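PDB 2IMQ: salivary nitrophorin from Cimex lectularius, which uses a heme b group to deliver nitric oxide to the victim during feeding, causing vasodilation. Local coordinates for residues K93-I106 with G117-F129. Numbering follows the deposited sequence.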
loop_
_atom_site.group_PDB
_atom_site.type_symbol
_atom_site.label_atom_id
_atom_site.label_comp_id
_atom_site.label_asym_id
_atom_site.label_seq_id
_atom_site.Cartn_x
_atom_site.Cartn_y
_atom_site.Cartn_z
ATOM N N LYS A 93 20.377 5.355 -10.514
ATOM C CA LYS A 93 20.626 5.893 -11.860
ATOM C C LYS A 93 19.577 6.911 -12.359
ATOM O O LYS A 93 19.833 7.662 -13.269
ATOM C CB LYS A 93 20.806 4.757 -12.860
ATOM C CG LYS A 93 19.555 4.001 -13.148
ATOM C CD LYS A 93 19.698 3.141 -14.372
ATOM C CE LYS A 93 18.571 2.146 -14.455
ATOM N NZ LYS A 93 18.892 1.032 -15.373
ATOM N N HIS A 94 18.397 6.976 -11.740
ATOM C CA HIS A 94 17.362 7.897 -12.200
ATOM C C HIS A 94 17.413 9.257 -11.500
ATOM O O HIS A 94 16.692 10.185 -11.875
ATOM C CB HIS A 94 16.002 7.255 -11.954
ATOM C CG HIS A 94 15.798 5.982 -12.701
ATOM N ND1 HIS A 94 16.098 5.834 -14.038
ATOM C CD2 HIS A 94 15.263 4.806 -12.307
ATOM C CE1 HIS A 94 15.763 4.622 -14.434
ATOM N NE2 HIS A 94 15.236 3.985 -13.401
ATOM N N LEU A 95 18.210 9.365 -10.455
ATOM C CA LEU A 95 18.133 10.495 -9.549
ATOM C C LEU A 95 18.985 11.680 -10.022
ATOM O O LEU A 95 20.162 11.517 -10.337
ATOM C CB LEU A 95 18.553 10.106 -8.149
ATOM C CG LEU A 95 17.755 8.930 -7.553
ATOM C CD1 LEU A 95 18.198 8.748 -6.134
ATOM C CD2 LEU A 95 16.210 9.092 -7.616
ATOM N N ASP A 96 18.344 12.844 -10.113
ATOM C CA ASP A 96 19.051 14.135 -10.313
ATOM C C ASP A 96 18.726 14.978 -9.085
ATOM O O ASP A 96 17.584 15.449 -8.901
ATOM C CB ASP A 96 18.625 14.812 -11.611
ATOM C CG ASP A 96 19.340 16.174 -11.838
ATOM O OD1 ASP A 96 20.120 16.601 -10.967
ATOM O OD2 ASP A 96 19.146 16.890 -12.859
ATOM N N GLN A 97 19.693 15.130 -8.194
ATOM C CA GLN A 97 19.452 15.839 -6.942
ATOM C C GLN A 97 18.918 17.254 -7.105
ATOM O O GLN A 97 18.269 17.783 -6.197
ATOM C CB GLN A 97 20.713 15.882 -6.106
ATOM C CG GLN A 97 20.574 16.686 -4.806
ATOM C CD GLN A 97 21.689 16.439 -3.803
ATOM O OE1 GLN A 97 22.883 16.396 -4.168
ATOM N NE2 GLN A 97 21.317 16.323 -2.519
ATOM N N ASN A 98 19.235 17.883 -8.229
ATOM C CA ASN A 98 18.801 19.265 -8.459
ATOM C C ASN A 98 17.314 19.412 -8.692
ATOM O O ASN A 98 16.754 20.491 -8.467
ATOM C CB ASN A 98 19.575 19.879 -9.648
ATOM C CG ASN A 98 21.032 20.191 -9.308
ATOM O OD1 ASN A 98 21.354 20.552 -8.175
ATOM N ND2 ASN A 98 21.915 20.023 -10.289
ATOM N N THR A 99 16.673 18.336 -9.148
ATOM C CA THR A 99 15.267 18.392 -9.539
ATOM C C THR A 99 14.422 17.401 -8.743
ATOM O O THR A 99 13.221 17.394 -8.901
ATOM C CB THR A 99 15.073 18.001 -11.009
ATOM O OG1 THR A 99 15.575 16.667 -11.232
ATOM C CG2 THR A 99 15.831 18.926 -11.978
ATOM N N LEU A 100 15.040 16.593 -7.908
ATOM C CA LEU A 100 14.272 15.511 -7.241
ATOM C C LEU A 100 13.154 16.044 -6.354
ATOM O O LEU A 100 12.067 15.478 -6.280
ATOM C CB LEU A 100 15.231 14.698 -6.401
ATOM C CG LEU A 100 14.668 13.441 -5.733
ATOM C CD1 LEU A 100 14.248 12.479 -6.733
ATOM C CD2 LEU A 100 15.715 12.833 -4.863
ATOM N N LYS A 101 13.386 17.129 -5.650
ATOM C CA LYS A 101 12.375 17.737 -4.789
ATOM C C LYS A 101 11.681 16.664 -3.914
ATOM O O LYS A 101 10.432 16.547 -3.851
ATOM C CB LYS A 101 11.383 18.543 -5.645
ATOM C CG LYS A 101 12.029 19.741 -6.365
ATOM C CD LYS A 101 12.737 20.658 -5.413
ATOM C CE LYS A 101 13.554 21.726 -6.167
ATOM N NZ LYS A 101 14.851 21.965 -5.449
ATOM N N ASN A 102 12.501 15.920 -3.203
ATOM C CA ASN A 102 12.007 14.826 -2.320
ATOM C C ASN A 102 11.298 15.414 -1.096
ATOM O O ASN A 102 11.926 16.145 -0.280
ATOM C CB ASN A 102 13.222 13.991 -1.926
ATOM C CG ASN A 102 12.869 12.731 -1.160
ATOM O OD1 ASN A 102 11.736 12.267 -1.166
ATOM N ND2 ASN A 102 13.855 12.171 -0.486
ATOM N N GLU A 103 10.008 15.104 -0.914
ATOM C CA GLU A 103 9.227 15.703 0.157
ATOM C C GLU A 103 8.282 14.673 0.726
ATOM O O GLU A 103 7.702 13.898 -0.028
ATOM C CB GLU A 103 8.417 16.872 -0.382
ATOM C CG GLU A 103 9.235 18.081 -0.828
ATOM C CD GLU A 103 10.135 18.625 0.267
ATOM O OE1 GLU A 103 11.267 19.090 -0.043
ATOM O OE2 GLU A 103 9.713 18.619 1.429
ATOM N N THR A 104 8.115 14.706 2.034
ATOM C CA THR A 104 7.139 13.843 2.726
ATOM C C THR A 104 6.316 14.672 3.682
ATOM O O THR A 104 6.840 15.601 4.328
ATOM C CB THR A 104 7.870 12.770 3.515
ATOM O OG1 THR A 104 8.447 11.827 2.605
ATOM C CG2 THR A 104 6.914 11.924 4.349
ATOM N N ILE A 105 5.016 14.420 3.733
ATOM C CA ILE A 105 4.174 14.954 4.761
ATOM C C ILE A 105 3.550 13.820 5.564
ATOM O O ILE A 105 3.365 12.697 5.078
ATOM C CB ILE A 105 3.021 15.864 4.179
ATOM C CG1 ILE A 105 2.031 15.046 3.357
ATOM C CG2 ILE A 105 3.609 17.105 3.422
ATOM C CD1 ILE A 105 0.635 15.577 3.417
ATOM N N ILE A 106 3.279 14.115 6.809
ATOM C CA ILE A 106 2.513 13.251 7.656
ATOM C C ILE A 106 1.265 14.029 8.028
ATOM O O ILE A 106 1.341 15.221 8.409
ATOM C CB ILE A 106 3.315 12.899 8.922
ATOM C CG1 ILE A 106 4.557 12.090 8.583
ATOM C CG2 ILE A 106 2.500 12.077 9.833
ATOM C CD1 ILE A 106 5.465 11.793 9.747
ATOM N N GLY A 117 -2.172 9.545 7.626
ATOM C CA GLY A 117 -1.417 8.986 6.584
ATOM C C GLY A 117 -0.114 9.700 6.357
ATOM O O GLY A 117 0.256 10.663 7.074
ATOM N N ILE A 118 0.588 9.213 5.355
ATOM C CA ILE A 118 1.942 9.692 4.928
ATOM C C ILE A 118 1.920 9.827 3.444
ATOM O O ILE A 118 1.423 8.927 2.740
ATOM C CB ILE A 118 3.007 8.691 5.316
ATOM C CG1 ILE A 118 2.975 8.355 6.824
ATOM C CG2 ILE A 118 4.452 9.209 4.936
ATOM C CD1 ILE A 118 3.770 7.185 7.203
ATOM N N VAL A 119 2.499 10.922 2.925
ATOM C CA VAL A 119 2.700 11.024 1.504
ATOM C C VAL A 119 4.167 11.353 1.229
ATOM O O VAL A 119 4.653 12.331 1.742
ATOM C CB VAL A 119 1.863 12.143 0.836
ATOM C CG1 VAL A 119 1.939 12.018 -0.627
ATOM C CG2 VAL A 119 0.468 12.116 1.268
ATOM N N THR A 120 4.809 10.561 0.408
ATOM C CA THR A 120 6.193 10.828 -0.044
ATOM C C THR A 120 6.151 11.030 -1.522
ATOM O O THR A 120 5.618 10.215 -2.275
ATOM C CB THR A 120 7.084 9.633 0.346
ATOM O OG1 THR A 120 7.225 9.589 1.762
ATOM C CG2 THR A 120 8.490 9.738 -0.244
ATOM N N SER A 121 6.777 12.136 -1.978
ATOM C CA SER A 121 6.755 12.518 -3.365
ATOM C C SER A 121 8.169 12.890 -3.841
ATOM O O SER A 121 8.985 13.335 -3.081
ATOM C CB SER A 121 5.848 13.745 -3.594
ATOM O OG SER A 121 4.509 13.484 -3.181
ATOM N N PHE A 122 8.383 12.741 -5.110
ATOM C CA PHE A 122 9.719 13.023 -5.741
ATOM C C PHE A 122 9.580 13.073 -7.227
ATOM O O PHE A 122 8.622 12.562 -7.825
ATOM C CB PHE A 122 10.739 11.937 -5.335
ATOM C CG PHE A 122 10.430 10.571 -5.899
ATOM C CD1 PHE A 122 10.987 10.182 -7.088
ATOM C CD2 PHE A 122 9.588 9.661 -5.215
ATOM C CE1 PHE A 122 10.715 8.976 -7.637
ATOM C CE2 PHE A 122 9.301 8.422 -5.773
ATOM C CZ PHE A 122 9.855 8.079 -6.976
ATOM N N THR A 123 10.557 13.728 -7.860
ATOM C CA THR A 123 10.487 13.911 -9.275
ATOM C C THR A 123 11.688 13.284 -9.941
ATOM O O THR A 123 12.820 13.490 -9.514
ATOM C CB THR A 123 10.497 15.433 -9.554
ATOM O OG1 THR A 123 9.252 16.007 -9.117
ATOM C CG2 THR A 123 10.592 15.711 -11.029
ATOM N N ILE A 124 11.435 12.521 -10.998
ATOM C CA ILE A 124 12.483 11.998 -11.867
ATOM C C ILE A 124 12.060 12.222 -13.296
ATOM O O ILE A 124 10.900 12.050 -13.653
ATOM C CB ILE A 124 12.876 10.492 -11.589
ATOM C CG1 ILE A 124 11.670 9.562 -11.609
ATOM C CG2 ILE A 124 13.555 10.412 -10.262
ATOM C CD1 ILE A 124 12.053 8.078 -11.520
ATOM N N TYR A 125 13.017 12.661 -14.120
ATOM C CA TYR A 125 12.753 12.938 -15.515
ATOM C C TYR A 125 11.605 13.925 -15.684
ATOM O O TYR A 125 10.760 13.794 -16.583
ATOM C CB TYR A 125 12.531 11.642 -16.274
ATOM C CG TYR A 125 13.649 10.639 -16.087
ATOM C CD1 TYR A 125 13.460 9.461 -15.369
ATOM C CD2 TYR A 125 14.907 10.844 -16.671
ATOM C CE1 TYR A 125 14.464 8.551 -15.209
ATOM C CE2 TYR A 125 15.933 9.925 -16.512
ATOM C CZ TYR A 125 15.717 8.779 -15.798
ATOM O OH TYR A 125 16.733 7.857 -15.668
ATOM N N ASN A 126 11.561 14.877 -14.775
ATOM C CA ASN A 126 10.565 15.895 -14.761
ATOM C C ASN A 126 9.110 15.415 -14.608
ATOM O O ASN A 126 8.194 16.127 -14.942
ATOM C CB ASN A 126 10.705 16.747 -16.020
ATOM C CG ASN A 126 10.107 18.093 -15.852
ATOM O OD1 ASN A 126 10.225 18.699 -14.783
ATOM N ND2 ASN A 126 9.409 18.574 -16.892
ATOM N N LYS A 127 8.931 14.214 -14.064
ATOM C CA LYS A 127 7.618 13.663 -13.714
ATOM C C LYS A 127 7.555 13.443 -12.222
ATOM O O LYS A 127 8.492 12.894 -11.643
ATOM C CB LYS A 127 7.409 12.340 -14.425
ATOM C CG LYS A 127 7.448 12.385 -15.923
ATOM C CD LYS A 127 6.357 13.233 -16.489
ATOM C CE LYS A 127 6.593 13.553 -17.966
ATOM N NZ LYS A 127 6.971 14.976 -18.103
ATOM N N ARG A 128 6.429 13.845 -11.622
ATOM C CA ARG A 128 6.269 13.790 -10.180
ATOM C C ARG A 128 5.504 12.560 -9.743
ATOM O O ARG A 128 4.427 12.312 -10.220
ATOM C CB ARG A 128 5.596 15.023 -9.590
ATOM C CG ARG A 128 5.713 15.094 -8.083
ATOM C CD ARG A 128 6.203 16.342 -7.609
ATOM N NE ARG A 128 6.397 16.466 -6.191
ATOM C CZ ARG A 128 7.554 16.478 -5.581
ATOM N NH1 ARG A 128 8.679 16.226 -6.251
ATOM N NH2 ARG A 128 7.600 16.708 -4.273
ATOM N N PHE A 129 6.147 11.787 -8.881
ATOM C CA PHE A 129 5.559 10.587 -8.228
ATOM C C PHE A 129 5.120 10.928 -6.822
ATOM O O PHE A 129 5.827 11.629 -6.110
ATOM C CB PHE A 129 6.596 9.455 -8.121
ATOM C CG PHE A 129 6.930 8.799 -9.407
ATOM C CD1 PHE A 129 7.776 9.420 -10.330
ATOM C CD2 PHE A 129 6.436 7.552 -9.710
ATOM C CE1 PHE A 129 8.098 8.813 -11.535
ATOM C CE2 PHE A 129 6.751 6.936 -10.896
ATOM C CZ PHE A 129 7.608 7.583 -11.816
HETATM O O HOH W 1 15.645 12.523 -12.883
HETATM O O HOH W 2 15.525 13.769 -10.239
HETATM O O HOH W 3 13.668 16.022 -13.328
HETATM O O HOH W 4 4.757 14.365 -0.423
#
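Strand 103-106 runs antiparallel to strand 117-124, the axes 4.7 Å apart at 170°, with E103/S121 and I105/V119 as hydrogen-bonded pairs and T104/T120 and I106/I118 as non-hydrogen-bonded ones. Before E103 the ladder of regular pairs ends: K101 has positive phi, and ahead of it L100 O picks up T123 N at 2.8 Å. R128, from the next strand over, bridges to this irregular part of the backbone. Its side chain passes across the backbone of S121 and F122, which lies against one guanidinium face. R128 NH1 and NH2 both grip K101 O end-on, NH2 at 2.9 Å and nearly in line with the carbonyl. That oxygen sits in the guanidinium plane, and NH1 also donates to T123 OG1, which helps fix the group's rotation.

On the face toward the other sheet, T104 OG1 and T120 OG1 hydrogen-bond at 2.7 Å, and T104 CG2 leans on I118 CG2. On the reverse face I105 and V119 lie side by side, I105 CG1 to V119 CB 3.8 Å, while water 4 bridges E103 O, V119 O and S121 OG. L100 CD1 rests on F122 CB and I124 CG2. In the type I' turn from I124 to K127, Y125 OH meets H94 ND1 at the imidazole edge, 2.7 Å away, with the ring planes 72° apart; H94 NE2 goes to D38. Waters 1, 2 and 3 link the turn and strand end to residues 94-99.

This is the edge hairpin of one sheet of the DNase I-like beta-sandwich, with T104 and F122 reaching strand 73-80 of the other. Where regular pairing lapses, R128 takes up the K101 carbonyl, and waters bridge H94 O to Y125 N and T123 O to D96 N; the positive guanidinium probably polarises the K101 peptide.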